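Local coordinates for lipopolysaccharide biosynthesis protein wbpB (Thermus thermophilus HB27, PDB 3OA0) that probably uses NAD to oxidise UDP-N-acetylglucosaminuronic acid during lipopolysaccharide biosynthesis, as a member of the Gfo/Idh/MocA oxidoreductase family, at residues L156-G161 / W225-D230; K152-T157 / R247-D252; G179-I184 / T210-Y215. All blocks are in the same frame, centred on the assembly; numbering follows the deposited sequence.

Contact 1: residues L156-G161 / W225-D230; sequences LTYVTG and WFLSID
Tyr158 and Leu227 pair across two neighbouring parallel strands, 156-160 and 225-228, whose axes run 4.7 Å apart. Tyr158 CB rests on Leu227 CD2 at 3.7 Å. CG anti to the backbone N (chi1 -180°) leads the ring away from the partner strand; the same Leu227 methyl stays at its edge, near its plane, and Phe188 meets the ring edge-to-face. At the tip, OH takes a weak hydrogen bond from Thr160 OG1, 3.1 Å away. The backbones are zipped by four bonds, among them Tyr158 N to Phe226 O and Ser228 N to Tyr158 O, both 2.8 Å. Leu156 CD2 adds to the Tyr158 face, touching Trp225 CB at 4.2 Å. On the opposite face Val159 CG2 comes in at the edge of the Phe226 ring, 4.3 Å from CE2, while Phe233 and Phe310 also pack edge-to-face with that ring. Beyond the strand, Ser228 OG accepts from Asp230 N at 3.0 Å, an ST turn, and is also hydrogen-bonded to Thr210 O. This is the parallel pair in the mixed sheet of the Gfo/Idh/MocA C-terminal domain; its Tyr158 and Thr160 both bind 2-oxoglutarate and touch the bound UDP-sugar acid, consistent with a substrate site.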
loop_
_atom_site.group_PDB
_atom_site.type_symbol
_atom_site.label_atom_id
_atom_site.label_comp_id
_atom_site.label_asym_id
_atom_site.label_seq_id
_atom_site.Cartn_x
_atom_site.Cartn_y
_atom_site.Cartn_z
ATOM N N LEU A 156 -15.245 -36.184 -4.935
ATOM C CA LEU A 156 -15.447 -34.867 -4.318
ATOM C C LEU A 156 -15.309 -33.823 -5.423
ATOM O O LEU A 156 -14.301 -33.813 -6.160
ATOM C CB LEU A 156 -14.346 -34.577 -3.294
ATOM C CG LEU A 156 -14.624 -33.202 -2.692
ATOM C CD1 LEU A 156 -14.916 -33.381 -1.210
ATOM C CD2 LEU A 156 -13.501 -32.265 -2.935
ATOM N N THR A 157 -16.301 -32.949 -5.521
ATOM C CA THR A 157 -16.235 -31.923 -6.559
ATOM C C THR A 157 -16.536 -30.571 -5.932
ATOM O O THR A 157 -17.502 -30.396 -5.187
ATOM C CB THR A 157 -17.289 -32.179 -7.645
ATOM O OG1 THR A 157 -17.086 -33.498 -8.177
ATOM C CG2 THR A 157 -17.100 -31.168 -8.787
ATOM N N TYR A 158 -15.669 -29.607 -6.182
ATOM C CA TYR A 158 -16.008 -28.296 -5.717
ATOM C C TYR A 158 -15.639 -27.231 -6.722
ATOM O O TYR A 158 -14.463 -27.080 -7.059
ATOM C CB TYR A 158 -15.326 -28.037 -4.395
ATOM C CG TYR A 158 -15.657 -26.678 -3.876
ATOM C CD1 TYR A 158 -16.970 -26.215 -3.916
ATOM C CD2 TYR A 158 -14.673 -25.863 -3.343
ATOM C CE1 TYR A 158 -17.313 -24.976 -3.403
ATOM C CE2 TYR A 158 -14.994 -24.598 -2.876
ATOM C CZ TYR A 158 -16.318 -24.166 -2.906
ATOM O OH TYR A 158 -16.639 -22.920 -2.439
ATOM N N VAL A 159 -16.663 -26.512 -7.188
ATOM C CA VAL A 159 -16.508 -25.494 -8.219
ATOM C C VAL A 159 -17.124 -24.232 -7.666
ATOM O O VAL A 159 -18.301 -24.224 -7.305
ATOM C CB VAL A 159 -17.345 -25.850 -9.437
ATOM C CG1 VAL A 159 -17.218 -24.763 -10.497
ATOM C CG2 VAL A 159 -16.911 -27.189 -9.996
ATOM N N THR A 160 -16.339 -23.165 -7.563
ATOM C CA THR A 160 -16.834 -21.974 -6.885
ATOM C C THR A 160 -16.395 -20.788 -7.709
ATOM O O THR A 160 -15.230 -20.400 -7.634
ATOM C CB THR A 160 -16.306 -21.927 -5.442
ATOM O OG1 THR A 160 -16.953 -20.852 -4.771
ATOM C CG2 THR A 160 -14.787 -21.756 -5.336
ATOM N N GLY A 161 -17.294 -20.333 -8.586
ATOM C CA GLY A 161 -17.002 -19.293 -9.573
ATOM C C GLY A 161 -16.504 -18.059 -8.827
ATOM O O GLY A 161 -16.995 -17.720 -7.756
ATOM N N TRP A 225 -10.750 -36.247 -6.608
ATOM C CA TRP A 225 -11.215 -34.903 -6.253
ATOM C C TRP A 225 -10.969 -33.914 -7.378
ATOM O O TRP A 225 -9.985 -34.082 -8.120
ATOM C CB TRP A 225 -10.537 -34.351 -4.989
ATOM C CG TRP A 225 -9.007 -34.399 -4.984
ATOM C CD1 TRP A 225 -8.202 -35.468 -4.611
ATOM C CD2 TRP A 225 -8.108 -33.362 -5.396
ATOM N NE1 TRP A 225 -6.881 -35.146 -4.786
ATOM C CE2 TRP A 225 -6.798 -33.856 -5.238
ATOM C CE3 TRP A 225 -8.291 -32.044 -5.842
ATOM C CZ2 TRP A 225 -5.661 -33.079 -5.514
ATOM C CZ3 TRP A 225 -7.160 -31.283 -6.138
ATOM C CH2 TRP A 225 -5.862 -31.810 -5.975
ATOM N N PHE A 226 -11.819 -32.883 -7.466
ATOM C CA PHE A 226 -11.734 -31.862 -8.537
ATOM C C PHE A 226 -12.160 -30.534 -7.935
ATOM O O PHE A 226 -13.241 -30.456 -7.329
ATOM C CB PHE A 226 -12.721 -32.167 -9.667
ATOM C CG PHE A 226 -12.704 -31.164 -10.820
ATOM C CD1 PHE A 226 -11.883 -31.361 -11.919
ATOM C CD2 PHE A 226 -13.531 -30.056 -10.814
ATOM C CE1 PHE A 226 -11.888 -30.462 -12.994
ATOM C CE2 PHE A 226 -13.534 -29.168 -11.868
ATOM C CZ PHE A 226 -12.721 -29.359 -12.960
ATOM N N LEU A 227 -11.301 -29.532 -8.074
ATOM C CA LEU A 227 -11.544 -28.211 -7.517
ATOM C C LEU A 227 -11.379 -27.181 -8.611
ATOM O O LEU A 227 -10.343 -27.175 -9.280
ATOM C CB LEU A 227 -10.464 -27.857 -6.473
ATOM C CG LEU A 227 -10.431 -28.755 -5.236
ATOM C CD1 LEU A 227 -9.191 -28.480 -4.341
ATOM C CD2 LEU A 227 -11.734 -28.702 -4.437
ATOM N N SER A 228 -12.329 -26.251 -8.715
ATOM C CA SER A 228 -12.231 -25.212 -9.747
ATOM C C SER A 228 -12.826 -23.853 -9.345
ATOM O O SER A 228 -13.794 -23.726 -8.565
ATOM C CB SER A 228 -12.768 -25.722 -11.091
ATOM O OG SER A 228 -12.518 -24.782 -12.140
ATOM N N ILE A 229 -12.166 -22.809 -9.830
ATOM C CA ILE A 229 -12.754 -21.477 -9.753
ATOM C C ILE A 229 -13.387 -21.047 -11.076
ATOM O O ILE A 229 -13.809 -19.908 -11.208
ATOM C CB ILE A 229 -11.759 -20.384 -9.265
ATOM C CG1 ILE A 229 -10.546 -20.338 -10.198
ATOM C CG2 ILE A 229 -11.426 -20.582 -7.764
ATOM C CD1 ILE A 229 -9.612 -19.089 -10.095
ATOM N N ASP A 230 -13.449 -21.923 -12.065
ATOM C CA ASP A 230 -14.107 -21.572 -13.326
ATOM C C ASP A 230 -15.545 -22.087 -13.361
ATOM O O ASP A 230 -15.754 -23.307 -13.452
ATOM C CB ASP A 230 -13.344 -22.192 -14.475
ATOM C CG ASP A 230 -13.997 -21.886 -15.799
ATOM O OD1 ASP A 230 -15.120 -21.335 -15.744
ATOM O OD2 ASP A 230 -13.399 -22.229 -16.836
#

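Contact 2: residues K152-T157 / R247-D252; sequences KDVVLT and RSIAVD
Strands 152-157 and 247-251 run antiparallel, their axes 4.8 Å apart at 175°. They form a regular antiparallel ladder in the mixed sheet of the C-terminal domain, in which Val155-Ala250 and Thr157-Ser248 are hydrogen-bonded pairs and Val154-Val251 and Leu156-Ile249 non-hydrogen-bonded ones. Ala250 N to Val155 O is nearly straight, while Ser248 N to Thr157 O is weak.

On the face carrying Val154, Leu156, Ile249 and Val251, the apolar chains line up. Ile249 CG2 lies beside Val154 CG1 at 3.8 Å, the two side chains pointing the same way. Its other branch runs alongside Leu156, where CD1 approaches so near to Ile249 CG1 that the separation is doubtful in detail, and Leu156 has an unusual chi2 of 116°. Helix 186-196 covers this face, with Phe188 on Leu156 and Leu191 on Ile249.

At the far end, the Lys152 chain bends across Val251 CG1, 3.7 Å from CD, and crosses the Asp252 side chain at about a right angle, CD lying 3.4 Å from OD2. Its NZ goes on to a salt bridge with Glu148. Asp252 takes over where the strand ends: its OD1 receives Asp153 N at 2.9 Å, met nearly along the C-O axis, and its own N donates to Asp153 O. The two carboxylates would probably repel, but Asp153 has Arg222 as salt-bridge partner, and a water donates to both Asp153 OD2 and Asp252 OD1. At the other end, on the Val155 and Ser248 face, Ser248 OG is hydrogen-bonded to Glu255 OE2, and a second water donates to Ser248 OG at 2.7 Å and to Val155 O at 2.8 Å.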
loop_
_atom_site.group_PDB
_atom_site.type_symbol
_atom_site.label_atom_id
_atom_site.label_comp_id
_atom_site.label_asym_id
_atom_site.label_seq_id
_atom_site.Cartn_x
_atom_site.Cartn_y
_atom_site.Cartn_z
ATOM N N LYS A 152 -14.215 -46.310 1.812
ATOM C CA LYS A 152 -15.272 -45.815 0.935
ATOM C C LYS A 152 -14.646 -45.327 -0.365
ATOM O O LYS A 152 -13.493 -44.897 -0.367
ATOM C CB LYS A 152 -15.994 -44.623 1.573
ATOM C CG LYS A 152 -16.647 -44.992 2.890
ATOM C CD LYS A 152 -17.854 -45.882 2.581
ATOM C CE LYS A 152 -17.958 -47.044 3.551
ATOM N NZ LYS A 152 -18.626 -46.532 4.782
ATOM N N ASP A 153 -15.400 -45.393 -1.454
ATOM C CA ASP A 153 -14.964 -44.731 -2.686
ATOM C C ASP A 153 -15.692 -43.400 -2.770
ATOM O O ASP A 153 -16.917 -43.368 -2.749
ATOM C CB ASP A 153 -15.183 -45.558 -3.953
ATOM C CG ASP A 153 -14.172 -46.719 -4.019
ATOM O OD1 ASP A 153 -12.953 -46.483 -4.233
ATOM O OD2 ASP A 153 -14.583 -47.854 -3.715
ATOM N N VAL A 154 -14.925 -42.321 -2.858
ATOM C CA VAL A 154 -15.524 -40.983 -2.726
ATOM C C VAL A 154 -15.179 -40.201 -3.976
ATOM O O VAL A 154 -14.041 -40.262 -4.440
ATOM C CB VAL A 154 -14.896 -40.286 -1.525
ATOM C CG1 VAL A 154 -15.363 -38.802 -1.358
ATOM C CG2 VAL A 154 -15.198 -41.064 -0.283
ATOM N N VAL A 155 -16.140 -39.462 -4.515
ATOM C CA VAL A 155 -15.895 -38.449 -5.528
ATOM C C VAL A 155 -16.230 -37.073 -4.932
ATOM O O VAL A 155 -17.339 -36.823 -4.435
ATOM C CB VAL A 155 -16.755 -38.692 -6.778
ATOM C CG1 VAL A 155 -16.552 -37.622 -7.847
ATOM C CG2 VAL A 155 -16.534 -40.138 -7.323
ATOM N N LEU A 156 -15.245 -36.184 -4.935
ATOM C CA LEU A 156 -15.447 -34.867 -4.318
ATOM C C LEU A 156 -15.309 -33.823 -5.423
ATOM O O LEU A 156 -14.301 -33.813 -6.160
ATOM C CB LEU A 156 -14.346 -34.577 -3.294
ATOM C CG LEU A 156 -14.624 -33.202 -2.692
ATOM C CD1 LEU A 156 -14.916 -33.381 -1.210
ATOM C CD2 LEU A 156 -13.501 -32.265 -2.935
ATOM N N THR A 157 -16.301 -32.949 -5.521
ATOM C CA THR A 157 -16.235 -31.923 -6.559
ATOM C C THR A 157 -16.536 -30.571 -5.932
ATOM O O THR A 157 -17.502 -30.396 -5.187
ATOM C CB THR A 157 -17.289 -32.179 -7.645
ATOM O OG1 THR A 157 -17.086 -33.498 -8.177
ATOM C CG2 THR A 157 -17.100 -31.168 -8.787
ATOM N N ARG A 247 -20.961 -27.897 -5.109
ATOM C CA ARG A 247 -20.279 -28.833 -4.233
ATOM C C ARG A 247 -20.962 -30.203 -4.433
ATOM O O ARG A 247 -22.108 -30.283 -4.884
ATOM C CB ARG A 247 -20.331 -28.353 -2.783
ATOM C CG ARG A 247 -20.844 -29.408 -1.796
ATOM C CD ARG A 247 -22.383 -29.462 -1.525
ATOM N NE ARG A 247 -22.838 -28.721 -0.336
ATOM C CZ ARG A 247 -22.173 -27.699 0.212
ATOM N NH1 ARG A 247 -21.024 -27.262 -0.302
ATOM N NH2 ARG A 247 -22.641 -27.099 1.296
ATOM N N SER A 248 -20.251 -31.287 -4.133
ATOM C CA SER A 248 -20.827 -32.629 -4.197
ATOM C C SER A 248 -19.727 -33.477 -3.598
ATOM O O SER A 248 -18.581 -33.424 -4.040
ATOM C CB SER A 248 -21.092 -33.020 -5.648
ATOM O OG SER A 248 -21.086 -34.433 -5.830
ATOM N N ILE A 249 -20.043 -34.138 -2.498
ATOM C CA ILE A 249 -19.258 -35.262 -2.043
ATOM C C ILE A 249 -20.181 -36.474 -2.182
ATOM O O ILE A 249 -21.269 -36.483 -1.609
ATOM C CB ILE A 249 -18.856 -35.136 -0.571
ATOM C CG1 ILE A 249 -17.972 -33.901 -0.368
ATOM C CG2 ILE A 249 -18.135 -36.428 -0.140
ATOM C CD1 ILE A 249 -17.703 -33.513 1.091
ATOM N N ALA A 250 -19.782 -37.459 -2.979
ATOM C CA ALA A 250 -20.507 -38.725 -3.063
ATOM C C ALA A 250 -19.679 -39.827 -2.445
ATOM O O ALA A 250 -18.482 -39.975 -2.724
ATOM C CB ALA A 250 -20.865 -39.075 -4.517
ATOM N N VAL A 251 -20.321 -40.603 -1.587
ATOM C CA VAL A 251 -19.650 -41.667 -0.835
ATOM C C VAL A 251 -20.305 -42.988 -1.252
ATOM O O VAL A 251 -21.522 -43.172 -1.092
ATOM C CB VAL A 251 -19.792 -41.450 0.675
ATOM C CG1 VAL A 251 -19.221 -42.639 1.438
ATOM C CG2 VAL A 251 -19.101 -40.142 1.052
ATOM N N ASP A 252 -19.517 -43.834 -1.908
ATOM C CA ASP A 252 -20.050 -45.036 -2.533
ATOM C C ASP A 252 -21.257 -44.763 -3.438
ATOM O O ASP A 252 -22.320 -45.386 -3.281
ATOM C CB ASP A 252 -20.441 -46.074 -1.477
ATOM C CG ASP A 252 -19.241 -46.784 -0.866
ATOM O OD1 ASP A 252 -18.083 -46.583 -1.313
ATOM O OD2 ASP A 252 -19.478 -47.570 0.079
HETATM O O HOH W 1 -18.860 -42.153 -4.616
HETATM O O HOH W 2 -16.796 -48.805 -2.170
HETATM O O HOH W 3 -19.327 -36.395 -6.319
#

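Contact 3: residues G179-I184 / T210-Y215; sequences GLATNI and TVNAGY. With HP7 ((2S,3S,4R,5R,6R)-5-acetamido-6-[[[(2R,3S,4R,5R)-5-(2,4-dioxopyrimidin-1-yl)-3,4-dihydroxy-oxolan-2-yl]methoxy-hydroxy-phosphoryl]oxy-hydroxy-phosphoryl]oxy-3,4-dihydroxy-oxane-2-carboxylic acid), chain F.
The side-chain amide of Asn212 is the flat group here, and Leu180 lies over one face of it, with CB 4.0 Å from Asn212 CG and CD2 on the same side. Ala181 occupies the OD1 end: its CB comes tightly against that oxygen, close to the amide plane, while Ala181 N sits well above the plane and gives OD1 a weak hydrogen bond of 3.1 Å at 126°. At the other end ND2 turns back to its own strand and donates to Val211 O at 3.0 Å. That oxygen lies within 3° of the amide plane, but the donor stands above the carbonyl plane of Val211. With CG beside the backbone N (chi1 -81°), the amide points to the helix start at Leu180 and Ala181. Side chains of Trp225 and Arg207 also touch Asn212. With an alanine here, Ala181 N would probably be left without this acceptor and a gap would open beneath Leu180.

Leu180 also reaches past the amide, its CD2 3.5 Å from Val211 N. The short helix 180-183 begins after Gly179 at the N-cap, whose positive phi would push any side chain into the preceding carbonyl oxygen; Asn183 N closes the first turn on Gly179 O at 2.8 Å. One turn on, Asn183 faces the ligands. Its ND2 comes within 3.5 Å of O'Q on the sugar carboxylate of HP7; the amide is hydrogen-bonded to Asn82 and Tyr166, and Asn183 also touches NAD. The helix turn therefore sits between strand 211-218, bonded in turn to strands 199-207 and 221-228, and the NAD and HP7 site, with Ile184 leading off against Tyr158 and Thr160 of strand 152-160.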
loop_
_atom_site.group_PDB
_atom_site.type_symbol
_atom_site.label_atom_id
_atom_site.label_comp_id
_atom_site.label_asym_id
_atom_site.label_seq_id
_atom_site.Cartn_x
_atom_site.Cartn_y
_atom_site.Cartn_z
ATOM N N GLY A 179 -1.783 -21.501 -3.049
ATOM C CA GLY A 179 -2.294 -22.186 -4.232
ATOM C C GLY A 179 -3.787 -22.478 -4.152
ATOM O O GLY A 179 -4.394 -22.486 -3.077
ATOM N N LEU A 180 -4.402 -22.681 -5.312
ATOM C CA LEU A 180 -5.828 -23.020 -5.412
ATOM C C LEU A 180 -6.260 -24.119 -4.442
ATOM O O LEU A 180 -7.241 -23.978 -3.692
ATOM C CB LEU A 180 -6.036 -23.521 -6.833
ATOM C CG LEU A 180 -7.456 -23.561 -7.358
ATOM C CD1 LEU A 180 -7.946 -22.201 -6.991
ATOM C CD2 LEU A 180 -7.491 -23.740 -8.881
ATOM N N ALA A 181 -5.558 -25.254 -4.511
ATOM C CA ALA A 181 -5.913 -26.411 -3.704
ATOM C C ALA A 181 -5.929 -26.065 -2.212
ATOM O O ALA A 181 -6.775 -26.617 -1.486
ATOM C CB ALA A 181 -4.912 -27.541 -3.912
ATOM N N THR A 182 -4.958 -25.265 -1.767
ATOM C CA THR A 182 -4.965 -24.769 -0.372
ATOM C C THR A 182 -6.156 -23.832 -0.183
ATOM O O THR A 182 -7.055 -24.062 0.634
ATOM C CB THR A 182 -3.659 -24.082 0.031
ATOM O OG1 THR A 182 -2.576 -25.028 0.000
ATOM C CG2 THR A 182 -3.697 -23.535 1.476
ATOM N N ASN A 183 -6.202 -22.781 -0.995
ATOM C CA ASN A 183 -7.114 -21.704 -0.646
ATOM C C ASN A 183 -8.568 -22.079 -0.912
ATOM O O ASN A 183 -9.435 -21.746 -0.117
ATOM C CB ASN A 183 -6.764 -20.406 -1.370
ATOM C CG ASN A 183 -7.629 -19.248 -0.898
ATOM O OD1 ASN A 183 -7.508 -18.834 0.250
ATOM N ND2 ASN A 183 -8.538 -18.788 -1.748
ATOM N N ILE A 184 -8.905 -22.733 -2.010
ATOM C CA ILE A 184 -10.299 -23.137 -2.025
ATOM C C ILE A 184 -10.538 -24.589 -1.625
ATOM O O ILE A 184 -11.705 -24.995 -1.573
ATOM C CB ILE A 184 -10.993 -22.884 -3.355
ATOM C CG1 ILE A 184 -10.548 -23.902 -4.394
ATOM C CG2 ILE A 184 -10.762 -21.445 -3.860
ATOM C CD1 ILE A 184 -11.709 -24.291 -5.271
ATOM N N THR A 210 -6.963 -22.339 -13.007
ATOM C CA THR A 210 -8.358 -22.408 -12.570
ATOM C C THR A 210 -8.856 -23.788 -12.086
ATOM O O THR A 210 -10.002 -23.907 -11.678
ATOM C CB THR A 210 -9.303 -21.913 -13.685
ATOM O OG1 THR A 210 -9.096 -22.792 -14.793
ATOM C CG2 THR A 210 -9.003 -20.442 -14.132
ATOM N N VAL A 211 -8.012 -24.806 -12.140
ATOM C CA VAL A 211 -8.401 -26.192 -11.916
ATOM C C VAL A 211 -7.294 -26.929 -11.188
ATOM O O VAL A 211 -6.150 -26.853 -11.617
ATOM C CB VAL A 211 -8.601 -26.931 -13.276
ATOM C CG1 VAL A 211 -8.753 -28.452 -13.014
ATOM C CG2 VAL A 211 -9.834 -26.376 -13.959
ATOM N N ASN A 212 -7.601 -27.617 -10.083
ATOM C CA ASN A 212 -6.630 -28.552 -9.486
ATOM C C ASN A 212 -7.466 -29.817 -9.360
ATOM O O ASN A 212 -8.667 -29.727 -9.024
ATOM C CB ASN A 212 -6.127 -28.216 -8.046
ATOM C CG ASN A 212 -4.999 -27.164 -7.974
ATOM O OD1 ASN A 212 -4.430 -26.953 -6.905
ATOM N ND2 ASN A 212 -4.684 -26.497 -9.076
ATOM N N ALA A 213 -6.862 -30.977 -9.612
ATOM C CA ALA A 213 -7.612 -32.246 -9.524
ATOM C C ALA A 213 -6.693 -33.396 -9.224
ATOM O O ALA A 213 -5.527 -33.335 -9.596
ATOM C CB ALA A 213 -8.401 -32.552 -10.794
ATOM N N GLY A 214 -7.203 -34.446 -8.573
ATOM C CA GLY A 214 -6.286 -35.559 -8.283
ATOM C C GLY A 214 -6.900 -36.738 -7.551
ATOM O O GLY A 214 -8.117 -36.958 -7.643
ATOM N N TYR A 215 -6.071 -37.477 -6.823
ATOM C CA TYR A 215 -6.537 -38.717 -6.197
ATOM C C TYR A 215 -5.853 -38.841 -4.845
ATOM O O TYR A 215 -4.664 -38.541 -4.730
ATOM C CB TYR A 215 -6.179 -39.901 -7.102
ATOM C CG TYR A 215 -6.414 -41.250 -6.455
ATOM C CD1 TYR A 215 -7.698 -41.769 -6.360
ATOM C CD2 TYR A 215 -5.366 -41.970 -5.893
ATOM C CE1 TYR A 215 -7.927 -43.019 -5.780
ATOM C CE2 TYR A 215 -5.584 -43.217 -5.294
ATOM C CZ TYR A 215 -6.868 -43.739 -5.253
ATOM O OH TYR A 215 -7.081 -44.972 -4.656
HETATM N N1 HP7 F . -17.369 -14.455 -1.942
HETATM C C2 HP7 F . -16.953 -13.207 -1.763
HETATM O O2 HP7 F . -17.751 -12.248 -1.899
HETATM N N3 HP7 F . -15.663 -13.005 -1.453
HETATM C C4 HP7 F . -14.738 -13.983 -1.306
HETATM O O4 HP7 F . -13.551 -13.677 -1.005
HETATM C C5 HP7 F . -15.174 -15.289 -1.498
HETATM C C6 HP7 F . -16.525 -15.491 -1.814
HETATM P PA HP7 F . -19.271 -19.115 -1.487
HETATM P PB HP7 F . -17.454 -19.200 0.710
HETATM O "O'P" HP7 F . -13.163 -18.295 -2.815
HETATM O "O'Q" HP7 F . -11.683 -17.188 -1.725
HETATM C "C1'" HP7 F . -14.980 -20.042 0.224
HETATM O O1A HP7 F . -18.800 -19.323 -2.905
HETATM O O1B HP7 F . -17.656 -20.689 0.911
HETATM C C1C HP7 F . -18.804 -14.492 -2.234
HETATM C "C2'" HP7 F . -14.081 -20.703 1.271
HETATM N "N2'" HP7 F . -14.899 -21.339 2.304
HETATM O O2A HP7 F . -19.907 -20.247 -0.714
HETATM O O2B HP7 F . -18.166 -18.224 1.630
HETATM C C2C HP7 F . -19.239 -15.591 -3.183
HETATM O O2C HP7 F . -19.313 -15.010 -4.484
HETATM C "C3'" HP7 F . -12.912 -19.815 1.713
HETATM O "O3'" HP7 F . -11.994 -20.592 2.501
HETATM O O3A HP7 F . -17.912 -18.664 -0.745
HETATM O O3B HP7 F . -15.845 -19.019 0.737
HETATM C C3C HP7 F . -20.632 -15.922 -2.681
HETATM O O3C HP7 F . -21.549 -15.043 -3.337
HETATM C "C4'" HP7 F . -12.210 -19.194 0.498
HETATM O "O4'" HP7 F . -11.195 -18.248 0.878
HETATM C C4C HP7 F . -20.627 -15.572 -1.204
HETATM O O4C HP7 F . -19.600 -14.590 -1.041
HETATM C "C5'" HP7 F . -13.225 -18.543 -0.445
HETATM O "O5'" HP7 F . -14.142 -19.565 -0.828
HETATM C C5C HP7 F . -20.323 -16.875 -0.477
HETATM O O5C HP7 F . -20.299 -17.874 -1.498
HETATM C "C6'" HP7 F . -12.657 -17.971 -1.719
HETATM C "C7'" HP7 F . -15.668 -22.390 1.986
HETATM O "O7'" HP7 F . -15.566 -22.909 0.886
HETATM C "C8'" HP7 F . -16.676 -22.970 2.934
#

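Overall arrangement
Contacts 1 and 2 share Leu156 and Thr157, since strand 152-160 pairs with 221-228 along one edge and with 245-251 along the other; their centres are 13 Å apart, and Tyr158 CD1 packs on Arg247 CB at 4.1 Å. Contact 3 adds strand 211-218 on the far side of 221-228. Its centre is 8 Å from that of contact 1, and a probable hydrogen bond of 2.7 Å joins Ser228 OG to Thr210 O. Contacts 2 and 3 do not touch. Contacts 1 and 3 reach the UDP-sugar: the side chain of Thr160 is about 3 Å from it and Asn183 lies beside it, whereas the side chain of Arg247 in contact 2, a 2-oxoglutarate-binding residue, stays about 7 Å away.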